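PDB 5AH1: triacylglycerol lipase from Clostridium botulinum, which probably hydrolyses ester bonds of triacylglycerols and, as a polyesterase of the alpha/beta-hydrolase class, those of synthetic polyesters. Local coordinates for residues Glu134-Tyr146 and Arg158-Ile170. Residues are numbered along the deposited sequence; the frame is centred on the assembly and turned at random.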
ATOM      1  N   GLU A 134       2.606  -5.757 -12.437  1.00  6.49           N
ATOM      2  CA  GLU A 134       3.848  -4.990 -12.422  1.00  7.41           C
ATOM      3  C   GLU A 134       4.801  -5.526 -11.356  1.00  7.30           C
ATOM      4  O   GLU A 134       6.003  -5.633 -11.599  1.00  8.30           O
ATOM      5  CB  GLU A 134       3.538  -3.515 -12.221  1.00  7.60           C
ATOM      6  CG  GLU A 134       2.772  -2.936 -13.413  1.00  8.28           C
ATOM      7  CD  GLU A 134       1.994  -1.683 -13.087  1.00  9.41           C
ATOM      8  OE1 GLU A 134       2.104  -1.150 -11.965  1.00 11.91           O
ATOM      9  OE2 GLU A 134       1.259  -1.207 -13.984  1.00  9.14           O
ATOM     10  N   LEU A 135       4.273  -5.857 -10.182  1.00  7.30           N
ATOM     11  CA  LEU A 135       5.085  -6.394  -9.096  1.00  7.18           C
ATOM     12  C   LEU A 135       5.744  -7.729  -9.475  1.00  7.32           C
ATOM     13  O   LEU A 135       6.931  -7.954  -9.210  1.00  8.35           O
ATOM     14  CB  LEU A 135       4.220  -6.556  -7.849  1.00  7.52           C
ATOM     15  CG  LEU A 135       4.903  -7.097  -6.602  1.00  7.53           C
ATOM     16  CD1 LEU A 135       6.117  -6.266  -6.231  1.00  8.94           C
ATOM     17  CD2 LEU A 135       3.897  -7.134  -5.461  1.00  7.64           C
ATOM     18  N   TYR A 136       4.971  -8.604 -10.113  1.00  7.77           N
ATOM     19  CA  TYR A 136       5.506  -9.849 -10.649  1.00  7.41           C
ATOM     20  C   TYR A 136       6.720  -9.602 -11.548  1.00  7.90           C
ATOM     21  O   TYR A 136       7.797 -10.163 -11.325  1.00  9.00           O
ATOM     22  CB  TYR A 136       4.396 -10.616 -11.385  1.00  7.69           C
ATOM     23  CG  TYR A 136       4.891 -11.835 -12.109  1.00  7.92           C
ATOM     24  CD1 TYR A 136       5.068 -13.044 -11.454  1.00  8.69           C
ATOM     25  CD2 TYR A 136       5.186 -11.780 -13.457  1.00  9.82           C
ATOM     26  CE1 TYR A 136       5.541 -14.157 -12.126  1.00  8.91           C
ATOM     27  CE2 TYR A 136       5.665 -12.880 -14.135  1.00  9.29           C
ATOM     28  CZ  TYR A 136       5.851 -14.069 -13.461  1.00 10.33           C
ATOM     29  OH  TYR A 136       6.315 -15.170 -14.142  1.00 12.33           O
ATOM     30  N   ALA A 137       6.573  -8.719 -12.520  1.00  8.18           N
ATOM     31  CA  ALA A 137       7.673  -8.433 -13.438  1.00  8.92           C
ATOM     32  C   ALA A 137       8.829  -7.740 -12.740  1.00  8.33           C
ATOM     33  O   ALA A 137       9.994  -7.970 -13.088  1.00  9.73           O
ATOM     34  CB  ALA A 137       7.178  -7.596 -14.595  1.00  9.19           C
ATOM     35  N   TYR A 138       8.526  -6.880 -11.774  1.00  8.10           N
ATOM     36  CA  TYR A 138       9.569  -6.155 -11.058  1.00  8.51           C
ATOM     37  C   TYR A 138      10.474  -7.122 -10.306  1.00  8.86           C
ATOM     38  O   TYR A 138      11.682  -6.897 -10.180  1.00 10.21           O
ATOM     39  CB  TYR A 138       8.970  -5.126 -10.082  1.00  9.08           C
ATOM     40  CG  TYR A 138       9.943  -4.034  -9.752  1.00  9.60           C
ATOM     41  CD1 TYR A 138      10.883  -4.200  -8.752  1.00  9.32           C
ATOM     42  CD2 TYR A 138      10.000  -2.875 -10.511  1.00 10.42           C
ATOM     43  CE1 TYR A 138      11.817  -3.224  -8.476  1.00 10.68           C
ATOM     44  CE2 TYR A 138      10.938  -1.898 -10.246  1.00 11.32           C
ATOM     45  CZ  TYR A 138      11.839  -2.079  -9.225  1.00 10.70           C
ATOM     46  OH  TYR A 138      12.793  -1.120  -8.970  1.00 12.34           O
ATOM     47  N   ILE A 139       9.878  -8.200  -9.794  1.00  8.75           N
ATOM     48  CA  ILE A 139      10.634  -9.204  -9.051  1.00  9.61           C
ATOM     49  C   ILE A 139      11.381 -10.181  -9.961  1.00 10.15           C
ATOM     50  O   ILE A 139      12.594 -10.374  -9.805  1.00 10.57           O
ATOM     51  CB  ILE A 139       9.683  -9.988  -8.088  1.00  9.43           C
ATOM     52  CG1 ILE A 139       9.127  -9.054  -7.006  1.00 10.03           C
ATOM     53  CG2 ILE A 139      10.403 -11.157  -7.430  1.00 10.71           C
ATOM     54  CD1 ILE A 139       7.991  -9.648  -6.186  1.00 10.77           C
ATOM     55  N   VAL A 140      10.650 -10.793 -10.883  0.53 10.44           N
ATOM     56  CA  VAL A 140      11.164 -11.828 -11.768  0.53 11.04           C
ATOM     57  C   VAL A 140      12.047 -11.261 -12.887  0.53 11.35           C
ATOM     58  O   VAL A 140      13.015 -11.891 -13.326  0.53 12.16           O
ATOM     59  CB  VAL A 140       9.989 -12.638 -12.369  0.53 12.20           C
ATOM     60  CG1 VAL A 140      10.486 -13.671 -13.360  0.53 12.47           C
ATOM     61  CG2 VAL A 140       9.190 -13.309 -11.260  0.53 13.05           C
ATOM     62  N   GLY A 141      11.710 -10.058 -13.334  1.00 11.32           N
ATOM     63  CA  GLY A 141      12.309  -9.461 -14.516  1.00 11.14           C
ATOM     64  C   GLY A 141      11.425  -9.697 -15.727  1.00 11.37           C
ATOM     65  O   GLY A 141      10.691 -10.674 -15.794  1.00 12.06           O
ATOM     66  N   GLY A 142      11.517  -8.799 -16.697  1.00 10.79           N
ATOM     67  CA  GLY A 142      10.794  -8.939 -17.941  1.00 11.25           C
ATOM     68  C   GLY A 142       9.770  -7.851 -18.140  1.00  9.51           C
ATOM     69  O   GLY A 142       9.748  -6.841 -17.439  1.00 10.11           O
ATOM     70  N   THR A 143       8.932  -8.057 -19.145  1.00  9.40           N
ATOM     71  CA  THR A 143       7.950  -7.077 -19.560  1.00  8.90           C
ATOM     72  C   THR A 143       6.611  -7.369 -18.903  1.00  7.72           C
ATOM     73  O   THR A 143       6.099  -8.491 -18.944  1.00  9.02           O
ATOM     74  CB  THR A 143       7.820  -7.079 -21.087  1.00 10.29           C
ATOM     75  OG1 THR A 143       9.089  -6.740 -21.659  1.00 11.50           O
ATOM     76  CG2 THR A 143       6.778  -6.077 -21.564  1.00 10.75           C
ATOM     77  N   VAL A 144       6.032  -6.337 -18.308  1.00  8.18           N
ATOM     78  CA  VAL A 144       4.745  -6.478 -17.653  1.00  7.90           C
ATOM     79  C   VAL A 144       3.706  -6.996 -18.646  1.00  7.39           C
ATOM     80  O   VAL A 144       3.599  -6.485 -19.767  1.00  7.93           O
ATOM     81  CB  VAL A 144       4.279  -5.123 -17.097  1.00  8.28           C
ATOM     82  CG1 VAL A 144       2.906  -5.237 -16.450  1.00  8.64           C
ATOM     83  CG2 VAL A 144       5.302  -4.566 -16.090  1.00  9.00           C
ATOM     84  N   ASP A 145       2.921  -7.973 -18.200  1.00  7.12           N
ATOM     85  CA  ASP A 145       1.859  -8.595 -18.991  1.00  7.18           C
ATOM     86  C   ASP A 145       0.595  -8.581 -18.149  1.00  6.35           C
ATOM     87  O   ASP A 145       0.524  -9.283 -17.148  1.00  7.45           O
ATOM     88  CB  ASP A 145       2.297 -10.007 -19.382  1.00  7.54           C
ATOM     89  CG  ASP A 145       1.295 -10.756 -20.232  1.00  7.65           C
ATOM     90  OD1 ASP A 145       0.124 -10.348 -20.365  1.00  7.88           O
ATOM     91  OD2 ASP A 145       1.687 -11.798 -20.798  1.00  8.66           O
ATOM     92  N   TYR A 146      -0.375  -7.758 -18.541  1.00  6.57           N
ATOM     93  CA  TYR A 146      -1.596  -7.576 -17.762  1.00  6.57           C
ATOM     94  C   TYR A 146      -2.656  -8.632 -18.043  1.00  6.59           C
ATOM     95  O   TYR A 146      -3.694  -8.630 -17.392  1.00  7.19           O
ATOM     96  CB  TYR A 146      -2.180  -6.184 -18.046  1.00  7.21           C
ATOM     97  CG  TYR A 146      -1.285  -5.043 -17.626  1.00  7.32           C
ATOM     98  CD1 TYR A 146      -1.089  -4.768 -16.284  1.00  8.19           C
ATOM     99  CD2 TYR A 146      -0.619  -4.256 -18.559  1.00  7.68           C
ATOM    100  CE1 TYR A 146      -0.281  -3.736 -15.883  1.00  8.22           C
ATOM    101  CE2 TYR A 146       0.195  -3.210 -18.164  1.00  7.36           C
ATOM    102  CZ  TYR A 146       0.373  -2.962 -16.827  1.00  7.65           C
ATOM    103  OH  TYR A 146       1.187  -1.910 -16.460  1.00  7.72           O
ATOM    104  N   ARG A 158      -2.016  -4.825 -23.348  1.00  7.13           N
ATOM    105  CA  ARG A 158      -1.614  -6.051 -22.662  1.00  6.94           C
ATOM    106  C   ARG A 158      -0.219  -5.944 -22.066  1.00  6.50           C
ATOM    107  O   ARG A 158       0.015  -6.442 -20.965  1.00  7.47           O
ATOM    108  CB  ARG A 158      -1.668  -7.256 -23.593  1.00  7.59           C
ATOM    109  CG  ARG A 158      -1.199  -8.544 -22.938  1.00  7.60           C
ATOM    110  CD  ARG A 158      -1.343  -9.797 -23.792  1.00  7.04           C
ATOM    111  NE  ARG A 158      -0.671 -10.913 -23.141  1.00  6.94           N
ATOM    112  CZ  ARG A 158      -0.450 -12.097 -23.707  1.00  7.07           C
ATOM    113  NH1 ARG A 158      -0.892 -12.412 -24.901  1.00  8.16           N
ATOM    114  NH2 ARG A 158       0.265 -12.985 -23.062  1.00  7.10           N
ATOM    115  N   TYR A 159       0.709  -5.312 -22.787  1.00  7.05           N
ATOM    116  CA  TYR A 159       2.101  -5.232 -22.332  1.00  7.05           C
ATOM    117  C   TYR A 159       2.437  -3.851 -21.847  1.00  8.08           C
ATOM    118  O   TYR A 159       2.032  -2.857 -22.447  1.00  8.73           O
ATOM    119  CB  TYR A 159       3.068  -5.663 -23.440  1.00  7.39           C
ATOM    120  CG  TYR A 159       2.840  -7.081 -23.871  1.00  7.39           C
ATOM    121  CD1 TYR A 159       3.273  -8.139 -23.084  1.00  7.85           C
ATOM    122  CD2 TYR A 159       2.158  -7.365 -25.029  1.00  7.75           C
ATOM    123  CE1 TYR A 159       3.034  -9.446 -23.463  1.00  7.41           C
ATOM    124  CE2 TYR A 159       1.913  -8.660 -25.422  1.00  7.05           C
ATOM    125  CZ  TYR A 159       2.357  -9.707 -24.629  1.00  7.41           C
ATOM    126  OH  TYR A 159       2.144 -11.030 -24.977  1.00  7.90           O
ATOM    127  N   GLY A 160       3.227  -3.808 -20.792  1.00  8.64           N
ATOM    128  CA  GLY A 160       3.628  -2.568 -20.171  1.00  9.06           C
ATOM    129  C   GLY A 160       5.121  -2.362 -20.267  1.00 10.57           C
ATOM    130  O   GLY A 160       5.742  -2.694 -21.280  1.00 11.56           O
ATOM    131  N   ARG A 161       5.713  -1.821 -19.215  1.00 10.93           N
ATOM    132  CA  ARG A 161       7.128  -1.525 -19.246  1.00 11.95           C
ATOM    133  C   ARG A 161       7.949  -2.765 -18.894  1.00 11.00           C
ATOM    134  O   ARG A 161       7.403  -3.836 -18.605  1.00 10.71           O
ATOM    135  CB  ARG A 161       7.450  -0.306 -18.387  1.00 15.64           C
ATOM    136  CG  ARG A 161       7.223  -0.453 -16.928  1.00 18.05           C
ATOM    137  CD  ARG A 161       7.691   0.810 -16.190  1.00 18.97           C
ATOM    138  NE  ARG A 161       6.957   2.013 -16.579  1.00 18.93           N
ATOM    139  CZ  ARG A 161       7.357   3.261 -16.330  1.00 19.08           C
ATOM    140  NH1 ARG A 161       8.489   3.501 -15.687  1.00 18.99           N
ATOM    141  NH2 ARG A 161       6.617   4.283 -16.727  1.00 18.44           N
ATOM    142  N   THR A 162       9.259  -2.620 -18.996  1.00 11.91           N
ATOM    143  CA  THR A 162      10.185  -3.727 -18.824  1.00 12.18           C
ATOM    144  C   THR A 162      11.129  -3.460 -17.660  1.00 12.06           C
ATOM    145  O   THR A 162      11.640  -2.348 -17.523  1.00 13.70           O
ATOM    146  CB  THR A 162      10.991  -3.929 -20.129  1.00 14.10           C
ATOM    147  OG1 THR A 162      10.082  -4.221 -21.194  1.00 14.42           O
ATOM    148  CG2 THR A 162      11.999  -5.064 -19.999  1.00 14.78           C
ATOM    149  N   TYR A 163      11.331  -4.484 -16.827  1.00 12.53           N
ATOM    150  CA  TYR A 163      12.152  -4.385 -15.624  1.00 12.23           C
ATOM    151  C   TYR A 163      13.254  -5.425 -15.612  1.00 12.32           C
ATOM    152  O   TYR A 163      13.098  -6.505 -16.185  1.00 12.32           O
ATOM    153  CB  TYR A 163      11.292  -4.616 -14.393  1.00 12.53           C
ATOM    154  CG  TYR A 163      10.221  -3.585 -14.202  1.00 13.20           C
ATOM    155  CD1 TYR A 163      10.544  -2.275 -13.881  1.00 13.75           C
ATOM    156  CD2 TYR A 163       8.880  -3.926 -14.301  1.00 15.19           C
ATOM    157  CE1 TYR A 163       9.562  -1.328 -13.694  1.00 15.93           C
ATOM    158  CE2 TYR A 163       7.899  -2.995 -14.101  1.00 16.55           C
ATOM    159  CZ  TYR A 163       8.244  -1.702 -13.803  1.00 17.35           C
ATOM    160  OH  TYR A 163       7.241  -0.791 -13.599  1.00 20.16           O
ATOM    161  N   PRO A 164      14.370  -5.120 -14.936  1.00 12.54           N
ATOM    162  CA  PRO A 164      15.466  -6.096 -14.875  1.00 13.09           C
ATOM    163  C   PRO A 164      15.209  -7.292 -13.938  1.00 13.59           C
ATOM    164  O   PRO A 164      15.700  -8.389 -14.203  1.00 14.04           O
ATOM    165  CB  PRO A 164      16.661  -5.251 -14.405  1.00 14.04           C
ATOM    166  CG  PRO A 164      16.052  -4.110 -13.662  1.00 13.33           C
ATOM    167  CD  PRO A 164      14.753  -3.816 -14.371  1.00 12.94           C
ATOM    168  N   GLY A 165      14.440  -7.087 -12.875  1.00 12.82           N
ATOM    169  CA  GLY A 165      14.193  -8.137 -11.898  1.00 12.89           C
ATOM    170  C   GLY A 165      15.074  -7.949 -10.688  1.00 14.12           C
ATOM    171  O   GLY A 165      16.297  -7.893 -10.831  1.00 15.36           O
ATOM    172  N   ILE A 166      14.476  -7.827  -9.506  1.00 13.33           N
ATOM    173  CA  ILE A 166      15.254  -7.631  -8.272  0.51 14.33           C
ATOM    174  C   ILE A 166      15.461  -8.907  -7.469  1.00 13.71           C
ATOM    175  O   ILE A 166      16.309  -8.944  -6.586  1.00 14.78           O
ATOM    176  CB  ILE A 166      14.630  -6.587  -7.322  0.51 15.94           C
ATOM    177  CG1 ILE A 166      13.164  -6.938  -7.042  0.51 15.47           C
ATOM    178  CG2 ILE A 166      14.812  -5.183  -7.895  0.51 17.11           C
ATOM    179  CD1 ILE A 166      12.517  -6.144  -5.949  0.51 15.43           C
ATOM    180  N   TYR A 167      14.697  -9.956  -7.761  1.00 13.01           N
ATOM    181  CA  TYR A 167      14.913 -11.237  -7.072  1.00 13.27           C
ATOM    182  C   TYR A 167      14.577 -12.355  -8.041  1.00 12.63           C
ATOM    183  O   TYR A 167      13.590 -13.073  -7.889  1.00 12.63           O
ATOM    184  CB  TYR A 167      14.133 -11.341  -5.751  1.00 13.43           C
ATOM    185  CG  TYR A 167      14.644 -12.424  -4.822  1.00 13.44           C
ATOM    186  CD1 TYR A 167      15.933 -12.367  -4.285  1.00 14.05           C
ATOM    187  CD2 TYR A 167      13.834 -13.497  -4.464  1.00 13.22           C
ATOM    188  CE1 TYR A 167      16.397 -13.355  -3.439  1.00 13.47           C
ATOM    189  CE2 TYR A 167      14.296 -14.492  -3.611  1.00 13.14           C
ATOM    190  CZ  TYR A 167      15.585 -14.419  -3.105  1.00 13.25           C
ATOM    191  OH  TYR A 167      16.057 -15.392  -2.250  1.00 14.71           O
ATOM    192  N   LYS A 168      15.431 -12.486  -9.050  1.00 13.68           N
ATOM    193  CA  LYS A 168      15.114 -13.279 -10.224  1.00 14.50           C
ATOM    194  C   LYS A 168      14.995 -14.771  -9.948  1.00 15.47           C
ATOM    195  O   LYS A 168      14.354 -15.487 -10.721  1.00 16.56           O
ATOM    196  CB  LYS A 168      16.155 -13.039 -11.316  1.00 16.49           C
ATOM    197  CG  LYS A 168      16.096 -11.649 -11.941  1.00 19.82           C
ATOM    198  CD  LYS A 168      17.041 -11.542 -13.151  1.00 23.75           C
ATOM    199  CE  LYS A 168      18.318 -10.796 -12.814  1.00 26.72           C
ATOM    200  NZ  LYS A 168      18.081  -9.348 -12.519  1.00 28.02           N
ATOM    201  N   ASN A 169      15.595 -15.218  -8.845  0.62 15.00           N
ATOM    202  CA  ASN A 169      15.640 -16.636  -8.492  0.62 15.12           C
ATOM    203  C   ASN A 169      14.468 -17.089  -7.615  0.62 13.97           C
ATOM    204  O   ASN A 169      14.438 -18.232  -7.151  0.62 14.25           O
ATOM    205  CB  ASN A 169      16.977 -16.966  -7.808  0.62 16.52           C
ATOM    206  CG  ASN A 169      17.234 -16.121  -6.560  0.62 17.76           C
ATOM    207  OD1 ASN A 169      16.857 -14.942  -6.489  0.62 18.84           O
ATOM    208  ND2 ASN A 169      17.900 -16.721  -5.571  0.62 18.70           N
ATOM    209  N   ILE A 170      13.501 -16.198  -7.403  1.00 13.07           N
ATOM    210  CA  ILE A 170      12.329 -16.518  -6.594  1.00 12.05           C
ATOM    211  C   ILE A 170      11.696 -17.830  -7.049  1.00 12.80           C
ATOM    212  O   ILE A 170      11.627 -18.111  -8.243  1.00 14.41           O
ATOM    213  CB  ILE A 170      11.288 -15.371  -6.673  1.00 11.51           C
ATOM    214  CG1 ILE A 170      10.192 -15.582  -5.634  1.00 11.06           C
ATOM    215  CG2 ILE A 170      10.717 -15.186  -8.107  1.00 11.32           C
ATOM    216  CD1 ILE A 170       9.334 -14.325  -5.416  1.00 10.81           C
TER
HETATM  217  O   HOH W   1      13.259  -4.928 -11.506  1.00 11.42           O
HETATM  218  O   HOH W   2      13.671 -14.622 -13.351  1.00 17.98           O
HETATM  219  O   HOH W   3       3.931  -1.404 -16.928  1.00 14.77           O
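The Y163 ring receives Y138 CD2 over one face, offset toward the rim, with A137 CB at its edge; Y138 CD2 lies 3.5 Å from Y163 CD1, and the two ring planes meet at 57°. These rings join helix 128-140 to a two-stranded antiparallel sheet, 142-145 with 159-163, separate from the parallel central sheet of this alpha/beta-hydrolase fold. On the Y138 ring, Y163 CZ lies in plane at the edge, while the oxygen of a water sits above the centre of one face. The same water bridges Y138 O and G165 N. With CG anti to the carbonyl carbon (chi1 -63°), the Y163 ring lies against the helix, and V144 CG2 comes within 3.6 Å of Y163 CE2. A beta bulge is evident from the register: T143 pairs with T162 but D145 with Y159, both non-hydrogen-bonded pairs. V144 N donates to R161 O and V144 O accepts from G160 N. At the helix end, I166 N and Y167 N donate to Y138 O and I139 O. G141 and G165, both with positive phi, pass 3.5 Å apart at their CA atoms. The Y146 side chain lies about 5 Å from the zinc ion bound by D130, H150, H156 and D302; its OH donates to E134 OE2 on the anti lone pair (2.6 Å) and accepts from a water held by R161 N, and its ring meets H156 edge-to-face. Beside Y146, extended R158 grips D145 side-on, R158 NE to D145 OD1 and R158 NH2 to D145 OD2, each 2.9 Å, with carboxylate and guanidinium planes 41° apart and Y159 OH over the guanidinium centre.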